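Local coordinates for odorant-binding protein 47 (Anopheles gambiae, PDB 3PM2) that binds small hydrophobic odorants such as indole, menthol and decanal and is thought to carry them through the aqueous fluid around olfactory sensory dendrites, at residues E17-V25 with Y81-W92; Y67-L77 with C130-L138. All coordinates share one frame; numbering follows the deposited sequence.

Contact 1: residues E17-V25 with Y81-W92. Unlike the reference sequence in segment 81-92: Asp83 (reference Ala).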
loop_
_atom_site.group_PDB
_atom_site.type_symbol
_atom_site.label_atom_id
_atom_site.label_comp_id
_atom_site.label_asym_id
_atom_site.label_seq_id
_atom_site.Cartn_x
_atom_site.Cartn_y
_atom_site.Cartn_z
ATOM N N GLU A 17 11.852 -6.748 9.815
ATOM C CA GLU A 17 12.494 -6.998 11.105
ATOM C C GLU A 17 11.536 -6.824 12.297
ATOM O O GLU A 17 11.867 -7.210 13.416
ATOM C CB GLU A 17 13.756 -6.151 11.241
ATOM C CG GLU A 17 14.847 -6.601 10.286
ATOM C CD GLU A 17 16.100 -5.753 10.259
ATOM O OE1 GLU A 17 16.204 -4.805 11.072
ATOM O OE2 GLU A 17 16.987 -6.049 9.428
ATOM N N CYS A 18 10.344 -6.244 12.048
ATOM C CA CYS A 18 9.283 -6.089 13.040
ATOM C C CYS A 18 8.273 -7.208 12.899
ATOM O O CYS A 18 7.791 -7.703 13.908
ATOM C CB CYS A 18 8.613 -4.729 12.911
ATOM S SG CYS A 18 9.722 -3.353 13.258
ATOM N N CYS A 19 7.891 -7.542 11.654
ATOM C CA CYS A 19 6.933 -8.612 11.352
ATOM C C CYS A 19 7.108 -9.061 9.916
ATOM O O CYS A 19 7.208 -8.215 9.020
ATOM C CB CYS A 19 5.489 -8.174 11.621
ATOM S SG CYS A 19 4.271 -9.510 11.422
ATOM N N VAL A 20 7.080 -10.386 9.677
ATOM C CA VAL A 20 7.133 -10.924 8.332
ATOM C C VAL A 20 5.670 -11.014 7.883
ATOM O O VAL A 20 4.878 -11.737 8.486
ATOM C CB VAL A 20 7.909 -12.266 8.237
ATOM C CG1 VAL A 20 7.906 -12.793 6.809
ATOM C CG2 VAL A 20 9.344 -12.099 8.738
ATOM N N THR A 21 5.296 -10.217 6.880
ATOM C CA THR A 21 3.900 -10.126 6.431
ATOM C C THR A 21 3.695 -10.756 5.046
ATOM O O THR A 21 4.639 -10.843 4.254
ATOM C CB THR A 21 3.473 -8.629 6.355
ATOM O OG1 THR A 21 4.385 -7.951 5.516
ATOM C CG2 THR A 21 3.432 -7.926 7.715
ATOM N N PRO A 22 2.446 -11.132 4.697
ATOM C CA PRO A 22 2.170 -11.604 3.334
ATOM C C PRO A 22 2.469 -10.499 2.314
ATOM O O PRO A 22 2.513 -9.304 2.661
ATOM C CB PRO A 22 0.665 -11.894 3.374
ATOM C CG PRO A 22 0.379 -12.160 4.812
ATOM C CD PRO A 22 1.208 -11.119 5.496
ATOM N N PHE A 23 2.684 -10.887 1.067
ATOM C CA PHE A 23 2.948 -9.906 0.007
ATOM C C PHE A 23 2.243 -10.318 -1.273
ATOM O O PHE A 23 1.884 -11.486 -1.447
ATOM C CB PHE A 23 4.462 -9.751 -0.220
ATOM C CG PHE A 23 5.189 -11.026 -0.591
ATOM C CD1 PHE A 23 5.240 -11.461 -1.916
ATOM C CD2 PHE A 23 5.878 -11.758 0.369
ATOM C CE1 PHE A 23 5.917 -12.629 -2.258
ATOM C CE2 PHE A 23 6.560 -12.928 0.026
ATOM C CZ PHE A 23 6.572 -13.363 -1.282
ATOM N N LEU A 24 2.106 -9.371 -2.190
ATOM C CA LEU A 24 1.475 -9.560 -3.494
ATOM C C LEU A 24 2.556 -9.540 -4.606
ATOM O O LEU A 24 2.325 -10.041 -5.710
ATOM C CB LEU A 24 0.440 -8.408 -3.608
ATOM C CG LEU A 24 0.176 -7.620 -4.861
ATOM C CD1 LEU A 24 -1.169 -6.971 -4.775
ATOM C CD2 LEU A 24 1.125 -6.515 -4.978
ATOM N N VAL A 25 3.730 -8.954 -4.308
ATOM C CA VAL A 25 4.844 -8.797 -5.245
ATOM C C VAL A 25 6.155 -9.058 -4.524
ATOM O O VAL A 25 6.284 -8.692 -3.367
ATOM C CB VAL A 25 4.786 -7.363 -5.870
ATOM C CG1 VAL A 25 6.135 -6.878 -6.353
ATOM C CG2 VAL A 25 3.812 -7.313 -7.022
ATOM N N TYR A 81 -1.795 -13.042 -2.760
ATOM C CA TYR A 81 -1.568 -12.895 -1.322
ATOM C C TYR A 81 -1.592 -14.243 -0.625
ATOM O O TYR A 81 -0.656 -14.553 0.105
ATOM C CB TYR A 81 -2.607 -11.970 -0.696
ATOM C CG TYR A 81 -2.190 -10.526 -0.683
ATOM C CD1 TYR A 81 -1.099 -10.100 0.066
ATOM C CD2 TYR A 81 -2.919 -9.566 -1.383
ATOM C CE1 TYR A 81 -0.704 -8.763 0.067
ATOM C CE2 TYR A 81 -2.530 -8.237 -1.402
ATOM C CZ TYR A 81 -1.435 -7.833 -0.659
ATOM O OH TYR A 81 -1.084 -6.504 -0.693
ATOM N N LEU A 82 -2.602 -15.102 -0.939
ATOM C CA LEU A 82 -2.686 -16.439 -0.350
ATOM C C LEU A 82 -1.491 -17.316 -0.685
ATOM O O LEU A 82 -1.074 -18.113 0.166
ATOM C CB LEU A 82 -4.004 -17.170 -0.657
ATOM C CG LEU A 82 -5.268 -16.665 0.061
ATOM C CD1 LEU A 82 -6.449 -17.564 -0.271
ATOM C CD2 LEU A 82 -5.080 -16.618 1.576
ATOM N N ASP A 83 -0.928 -17.172 -1.883
ATOM C CA ASP A 83 0.306 -17.871 -2.234
ATOM C C ASP A 83 1.420 -17.557 -1.264
ATOM O O ASP A 83 2.053 -18.423 -0.806
ATOM C CB ASP A 83 0.827 -17.591 -3.647
ATOM C CG ASP A 83 2.101 -18.470 -4.035
ATOM O OD1 ASP A 83 1.980 -19.708 -4.173
ATOM O OD2 ASP A 83 3.213 -17.928 -4.262
ATOM N N SER A 84 1.638 -16.286 -0.952
ATOM C CA SER A 84 2.698 -15.906 -0.007
ATOM C C SER A 84 2.486 -16.473 1.413
ATOM O O SER A 84 3.468 -16.688 2.125
ATOM C CB SER A 84 2.874 -14.393 0.042
ATOM O OG SER A 84 1.791 -13.763 0.709
ATOM N N THR A 85 1.222 -16.725 1.811
ATOM C CA THR A 85 0.878 -17.227 3.160
ATOM C C THR A 85 1.025 -18.739 3.345
ATOM O O THR A 85 1.005 -19.197 4.488
ATOM C CB THR A 85 -0.553 -16.786 3.577
ATOM O OG1 THR A 85 -1.519 -17.532 2.829
ATOM C CG2 THR A 85 -0.790 -15.299 3.404
ATOM N N LYS A 86 1.150 -19.521 2.244
ATOM C CA LYS A 86 1.185 -20.986 2.298
ATOM C C LYS A 86 2.253 -21.578 3.223
ATOM O O LYS A 86 2.019 -22.636 3.811
ATOM C CB LYS A 86 1.191 -21.622 0.892
ATOM C CG LYS A 86 2.503 -21.472 0.123
ATOM C CD LYS A 86 2.352 -21.851 -1.345
ATOM C CE LYS A 86 3.529 -21.411 -2.178
ATOM N NZ LYS A 86 4.650 -22.379 -2.145
ATOM N N SER A 87 3.418 -20.906 3.355
ATOM C CA SER A 87 4.486 -21.380 4.236
ATOM C C SER A 87 4.659 -20.489 5.471
ATOM O O SER A 87 5.604 -20.669 6.253
ATOM C CB SER A 87 5.789 -21.576 3.466
ATOM O OG SER A 87 5.628 -22.582 2.479
ATOM N N MET A 88 3.710 -19.558 5.673
ATOM C CA MET A 88 3.690 -18.676 6.825
ATOM C C MET A 88 2.880 -19.278 7.975
ATOM O O MET A 88 2.263 -20.331 7.788
ATOM C CB MET A 88 3.140 -17.309 6.426
ATOM C CG MET A 88 4.021 -16.583 5.444
ATOM S SD MET A 88 3.378 -14.931 5.054
ATOM C CE MET A 88 3.837 -14.047 6.521
ATOM N N ALA A 89 2.867 -18.607 9.167
ATOM C CA ALA A 89 2.079 -19.039 10.329
ATOM C C ALA A 89 0.588 -19.151 9.900
ATOM O O ALA A 89 0.144 -18.345 9.075
ATOM C CB ALA A 89 2.231 -18.035 11.460
ATOM N N PRO A 90 -0.170 -20.161 10.400
ATOM C CA PRO A 90 -1.552 -20.365 9.911
ATOM C C PRO A 90 -2.519 -19.229 10.181
ATOM O O PRO A 90 -3.549 -19.136 9.507
ATOM C CB PRO A 90 -1.988 -21.675 10.572
ATOM C CG PRO A 90 -1.085 -21.839 11.747
ATOM C CD PRO A 90 0.224 -21.220 11.353
ATOM N N GLU A 91 -2.183 -18.353 11.134
ATOM C CA GLU A 91 -2.979 -17.160 11.456
ATOM C C GLU A 91 -3.146 -16.236 10.240
ATOM O O GLU A 91 -4.160 -15.551 10.122
ATOM C CB GLU A 91 -2.316 -16.350 12.570
ATOM C CG GLU A 91 -2.336 -17.034 13.931
ATOM C CD GLU A 91 -1.263 -18.068 14.209
ATOM O OE1 GLU A 91 -0.518 -18.451 13.280
ATOM O OE2 GLU A 91 -1.211 -18.549 15.360
ATOM N N TRP A 92 -2.149 -16.215 9.351
ATOM C CA TRP A 92 -2.153 -15.343 8.175
ATOM C C TRP A 92 -3.244 -15.564 7.135
ATOM O O TRP A 92 -3.625 -14.598 6.478
ATOM C CB TRP A 92 -0.772 -15.259 7.548
ATOM C CG TRP A 92 0.220 -14.499 8.389
ATOM C CD1 TRP A 92 1.310 -15.016 9.026
ATOM C CD2 TRP A 92 0.234 -13.081 8.656
ATOM N NE1 TRP A 92 2.009 -14.013 9.667
ATOM C CE2 TRP A 92 1.350 -12.823 9.489
ATOM C CE3 TRP A 92 -0.637 -12.019 8.343
ATOM C CZ2 TRP A 92 1.667 -11.539 9.946
ATOM C CZ3 TRP A 92 -0.314 -10.733 8.790
ATOM C CH2 TRP A 92 0.815 -10.507 9.593
HETATM O O HOH W 1 4.841 -13.647 10.351
#

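Contact 2: residues Y67-L77 with C130-L138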
loop_
_atom_site.group_PDB
_atom_site.type_symbol
_atom_site.label_atom_id
_atom_site.label_comp_id
_atom_site.label_asym_id
_atom_site.label_seq_id
_atom_site.Cartn_x
_atom_site.Cartn_y
_atom_site.Cartn_z
ATOM N N TYR A 67 -4.197 -4.723 -12.565
ATOM C CA TYR A 67 -4.862 -3.453 -12.845
ATOM C C TYR A 67 -5.386 -3.366 -14.277
ATOM O O TYR A 67 -4.664 -3.696 -15.196
ATOM C CB TYR A 67 -3.930 -2.262 -12.531
ATOM C CG TYR A 67 -4.519 -0.935 -12.958
ATOM C CD1 TYR A 67 -5.597 -0.378 -12.275
ATOM C CD2 TYR A 67 -4.085 -0.299 -14.123
ATOM C CE1 TYR A 67 -6.198 0.807 -12.715
ATOM C CE2 TYR A 67 -4.658 0.901 -14.554
ATOM C CZ TYR A 67 -5.718 1.444 -13.851
ATOM O OH TYR A 67 -6.322 2.592 -14.290
ATOM N N SER A 68 -6.618 -2.832 -14.466
ATOM C CA SER A 68 -7.191 -2.586 -15.796
ATOM C C SER A 68 -8.237 -1.481 -15.754
ATOM O O SER A 68 -9.243 -1.644 -15.078
ATOM C CB SER A 68 -7.789 -3.866 -16.370
ATOM O OG SER A 68 -8.171 -3.643 -17.719
ATOM N N ASN A 69 -8.009 -0.358 -16.470
ATOM C CA ASN A 69 -8.979 0.746 -16.566
ATOM C C ASN A 69 -9.801 0.985 -15.287
ATOM O O ASN A 69 -11.021 0.778 -15.287
ATOM C CB ASN A 69 -9.936 0.510 -17.762
ATOM C CG ASN A 69 -9.295 0.668 -19.114
ATOM O OD1 ASN A 69 -8.573 1.632 -19.378
ATOM N ND2 ASN A 69 -9.549 -0.280 -20.000
ATOM N N GLY A 70 -9.108 1.337 -14.207
ATOM C CA GLY A 70 -9.715 1.683 -12.931
ATOM C C GLY A 70 -10.211 0.557 -12.061
ATOM O O GLY A 70 -10.869 0.827 -11.051
ATOM N N LYS A 71 -9.863 -0.704 -12.398
ATOM C CA LYS A 71 -10.300 -1.849 -11.613
ATOM C C LYS A 71 -9.130 -2.740 -11.240
ATOM O O LYS A 71 -8.201 -2.890 -12.027
ATOM C CB LYS A 71 -11.322 -2.719 -12.374
ATOM C CG LYS A 71 -12.617 -2.008 -12.778
ATOM C CD LYS A 71 -13.520 -1.657 -11.601
ATOM C CE LYS A 71 -14.745 -0.906 -12.072
ATOM N NZ LYS A 71 -15.607 -0.480 -10.938
ATOM N N ILE A 72 -9.234 -3.359 -10.056
ATOM C CA ILE A 72 -8.267 -4.337 -9.537
ATOM C C ILE A 72 -8.937 -5.706 -9.549
ATOM O O ILE A 72 -10.089 -5.828 -9.140
ATOM C CB ILE A 72 -7.724 -3.952 -8.125
ATOM C CG1 ILE A 72 -6.974 -2.585 -8.127
ATOM C CG2 ILE A 72 -6.884 -5.101 -7.500
ATOM C CD1 ILE A 72 -5.596 -2.536 -8.970
ATOM N N ASP A 73 -8.230 -6.729 -10.061
ATOM C CA ASP A 73 -8.762 -8.089 -10.141
ATOM C C ASP A 73 -8.659 -8.711 -8.752
ATOM O O ASP A 73 -7.592 -9.191 -8.365
ATOM C CB ASP A 73 -7.967 -8.885 -11.195
ATOM C CG ASP A 73 -8.386 -10.333 -11.428
ATOM O OD1 ASP A 73 -9.099 -10.900 -10.563
ATOM O OD2 ASP A 73 -7.939 -10.919 -12.430
ATOM N N ARG A 74 -9.759 -8.663 -7.988
ATOM C CA ARG A 74 -9.785 -9.200 -6.623
ATOM C C ARG A 74 -9.460 -10.705 -6.539
ATOM O O ARG A 74 -8.760 -11.129 -5.623
ATOM C CB ARG A 74 -11.129 -8.880 -5.934
ATOM C CG ARG A 74 -11.169 -9.358 -4.495
ATOM C CD ARG A 74 -12.418 -8.904 -3.797
ATOM N NE ARG A 74 -12.487 -9.514 -2.479
ATOM C CZ ARG A 74 -13.292 -9.107 -1.513
ATOM N NH1 ARG A 74 -14.112 -8.075 -1.710
ATOM N NH2 ARG A 74 -13.289 -9.722 -0.342
ATOM N N GLU A 75 -9.941 -11.501 -7.500
ATOM C CA GLU A 75 -9.703 -12.950 -7.513
ATOM C C GLU A 75 -8.207 -13.249 -7.641
ATOM O O GLU A 75 -7.651 -13.942 -6.792
ATOM C CB GLU A 75 -10.527 -13.638 -8.614
ATOM C CG GLU A 75 -12.037 -13.612 -8.371
ATOM C CD GLU A 75 -12.707 -12.242 -8.400
ATOM O OE1 GLU A 75 -12.281 -11.378 -9.206
ATOM O OE2 GLU A 75 -13.617 -12.013 -7.570
ATOM N N ALA A 76 -7.548 -12.655 -8.647
ATOM C CA ALA A 76 -6.122 -12.839 -8.872
ATOM C C ALA A 76 -5.294 -12.248 -7.732
ATOM O O ALA A 76 -4.299 -12.858 -7.341
ATOM C CB ALA A 76 -5.713 -12.234 -10.203
ATOM N N LEU A 77 -5.709 -11.073 -7.176
ATOM C CA LEU A 77 -4.984 -10.469 -6.058
ATOM C C LEU A 77 -5.023 -11.398 -4.840
ATOM O O LEU A 77 -4.004 -11.571 -4.168
ATOM C CB LEU A 77 -5.565 -9.080 -5.709
ATOM C CG LEU A 77 -4.984 -8.410 -4.456
ATOM C CD1 LEU A 77 -4.890 -6.933 -4.655
ATOM C CD2 LEU A 77 -5.857 -8.698 -3.230
ATOM N N CYS A 130 -2.022 8.740 -12.271
ATOM C CA CYS A 130 -2.348 7.310 -12.154
ATOM C C CYS A 130 -3.704 7.183 -11.502
ATOM O O CYS A 130 -4.093 8.052 -10.706
ATOM C CB CYS A 130 -1.280 6.558 -11.357
ATOM S SG CYS A 130 0.288 6.374 -12.254
ATOM N N HIS A 131 -4.431 6.110 -11.839
ATOM C CA HIS A 131 -5.728 5.900 -11.219
ATOM C C HIS A 131 -5.501 5.597 -9.732
ATOM O O HIS A 131 -4.614 4.822 -9.407
ATOM C CB HIS A 131 -6.489 4.742 -11.896
ATOM C CG HIS A 131 -7.955 4.698 -11.547
ATOM N ND1 HIS A 131 -8.398 4.249 -10.306
ATOM C CD2 HIS A 131 -9.032 4.974 -12.320
ATOM C CE1 HIS A 131 -9.720 4.290 -10.359
ATOM N NE2 HIS A 131 -10.147 4.729 -11.549
ATOM N N PRO A 132 -6.262 6.207 -8.798
ATOM C CA PRO A 132 -5.992 5.952 -7.370
ATOM C C PRO A 132 -6.325 4.545 -6.867
ATOM O O PRO A 132 -5.912 4.213 -5.754
ATOM C CB PRO A 132 -6.858 6.990 -6.649
ATOM C CG PRO A 132 -7.218 8.016 -7.683
ATOM C CD PRO A 132 -7.311 7.230 -8.974
ATOM N N ILE A 133 -7.077 3.734 -7.626
ATOM C CA ILE A 133 -7.470 2.406 -7.099
ATOM C C ILE A 133 -6.281 1.552 -6.632
ATOM O O ILE A 133 -6.356 0.942 -5.552
ATOM C CB ILE A 133 -8.433 1.603 -8.025
ATOM C CG1 ILE A 133 -9.136 0.437 -7.282
ATOM C CG2 ILE A 133 -7.744 1.101 -9.289
ATOM C CD1 ILE A 133 -9.978 0.821 -5.995
ATOM N N SER A 134 -5.208 1.485 -7.431
ATOM C CA SER A 134 -4.077 0.617 -7.047
ATOM C C SER A 134 -3.495 0.977 -5.668
ATOM O O SER A 134 -3.289 0.090 -4.842
ATOM C CB SER A 134 -2.994 0.632 -8.114
ATOM O OG SER A 134 -3.462 0.124 -9.353
ATOM N N GLY A 135 -3.240 2.266 -5.451
ATOM C CA GLY A 135 -2.697 2.757 -4.188
ATOM C C GLY A 135 -3.685 2.589 -3.042
ATOM O O GLY A 135 -3.285 2.257 -1.927
ATOM N N THR A 136 -4.978 2.817 -3.305
ATOM C CA THR A 136 -6.015 2.661 -2.258
ATOM C C THR A 136 -5.940 1.239 -1.692
ATOM O O THR A 136 -5.863 1.070 -0.476
ATOM C CB THR A 136 -7.396 2.961 -2.836
ATOM O OG1 THR A 136 -7.372 4.290 -3.375
ATOM C CG2 THR A 136 -8.496 2.837 -1.800
ATOM N N ILE A 137 -5.909 0.232 -2.576
ATOM C CA ILE A 137 -5.860 -1.175 -2.165
ATOM C C ILE A 137 -4.546 -1.534 -1.517
ATOM O O ILE A 137 -4.527 -2.098 -0.398
ATOM C CB ILE A 137 -6.228 -2.140 -3.344
ATOM C CG1 ILE A 137 -7.673 -1.870 -3.891
ATOM C CG2 ILE A 137 -6.071 -3.629 -2.941
ATOM C CD1 ILE A 137 -8.840 -2.169 -2.885
ATOM N N LEU A 138 -3.437 -1.229 -2.211
ATOM C CA LEU A 138 -2.113 -1.615 -1.754
ATOM C C LEU A 138 -1.699 -0.976 -0.426
ATOM O O LEU A 138 -1.142 -1.670 0.447
ATOM C CB LEU A 138 -1.057 -1.386 -2.866
ATOM C CG LEU A 138 0.332 -1.996 -2.627
ATOM C CD1 LEU A 138 0.268 -3.542 -2.548
ATOM C CD2 LEU A 138 1.318 -1.559 -3.742
#

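Contact 1: residues E17-V25 with Y81-W92
Pro22 lies on one face of the Trp92 indole, with CD 3.8 Å from the centroid of the six-membered ring, a CH-pi contact. Met88 CE sits above the indole as well, toward its rim. At the edge, in the ring plane, Cys19 SG meets Trp92 CZ2 at 3.6 Å, a sulfur-aromatic contact. The Tyr81 ring carries Leu24 CB over one face, while Pro22 CB approaches its edge. Ser84 CB stands over the centre of the Phe23 ring, 3.9 Å from the centroid and 6° off the normal. With chi1 at 58°, Phe23 CG is close to both the backbone N and the carbonyl carbon, which sets the ring against Ser84.

The polar link is made by Ser84. Its OG accepts from Phe23 N at 3.0 Å (155°). Ser84 OG also donates to Tyr81 O at 2.6 Å, in the carbonyl plane on a lone pair. The two bonds fix the hydroxyl, and the one from Phe23 N ties the loop to the helix. A second bridge runs through a water. The water donates to Val20 O at 2.7 Å and accepts from Trp92 NE1 at 2.9 Å. Pro22 CG also packs on Thr85 CG2, 3.6 Å away.

The loop before helix 27-44 is thereby fastened to the end of helix 74-85 and the start of helix 92-109. Cys19 is disulfide-bonded to Cys149, and Cys18 to Cys160 in helix 158-167. Tyr81 reaches Leu138, Met141 and Leu145 of helix 133-147, and Leu24 packs on Val60 and Met61 of helix 55-63.

Contact 2: residues Y67-L77 with C130-L138
Gly70 and His131 bring the two backbones nearest, their CA atoms 6.1 Å apart. Residues 67-72 form a small antiparallel hairpin with a type I' turn from Ser68 to Lys71. Asp73 then N-caps helix 74-85, its OD1 accepting from Ala76 N at 3.0 Å. In residues 130-138 the chain turns into helix 133-147, and His131 ND1 accepts from Ile133 N at 3.0 Å, close to the ring plane.

Gly70 CA sits over the centre of the His131 imidazole face, 3.4 Å from its centroid, a close CH-pi contact. Tyr67 stands roughly perpendicular to the His131 side chain, with Tyr67 OH 3.2 Å from His131 CB. The same hydroxyl accepts a weak bond from Gly70 N. Ile133 CG2 touches the edge of the Tyr67 ring at CE1. Ile72 and Ile133 run antiparallel alongside each other, touching at their CG1 atoms. Beyond them Ile72 CD1 reaches Ser134 OG at 3.4 Å, and Leu77 CD1 rests on Ile137 CG2 at 3.9 Å.

The contact is mainly apolar. The side-chain hydrogen bonds at Asp73 OD1, His131 ND1 and Tyr67 OH all stay within their own segments. The ND1 bond fixes the rotation of the His131 ring, so that a flat face meets Gly70. The bond is consistent with an ND1 that carries no proton. NE2 has a weak hydrogen bond to Glu115, which would probably favour the proton there.

How the contacts relate
The centres of contact 1 and contact 2 lie about 20 Å apart, and both use helix 74-85. Contact 2 takes its beginning and contact 1 its end. Along the chain the segments alternate: 17-25, 67-77, 81-92, 130-138. The contacts also touch. Leu24 CD1 packs on Leu77 CD1 at 3.7 Å, and Tyr81 OH on Leu138 CD1 at the same distance. Helix 74-85 is thus packed by both the 17-25 loop and helix 133-147. With the disulfides of Cys18, Cys19 and Cys130, these contacts join distant parts of the compact, largely helical fold of this C-plus odorant-binding protein.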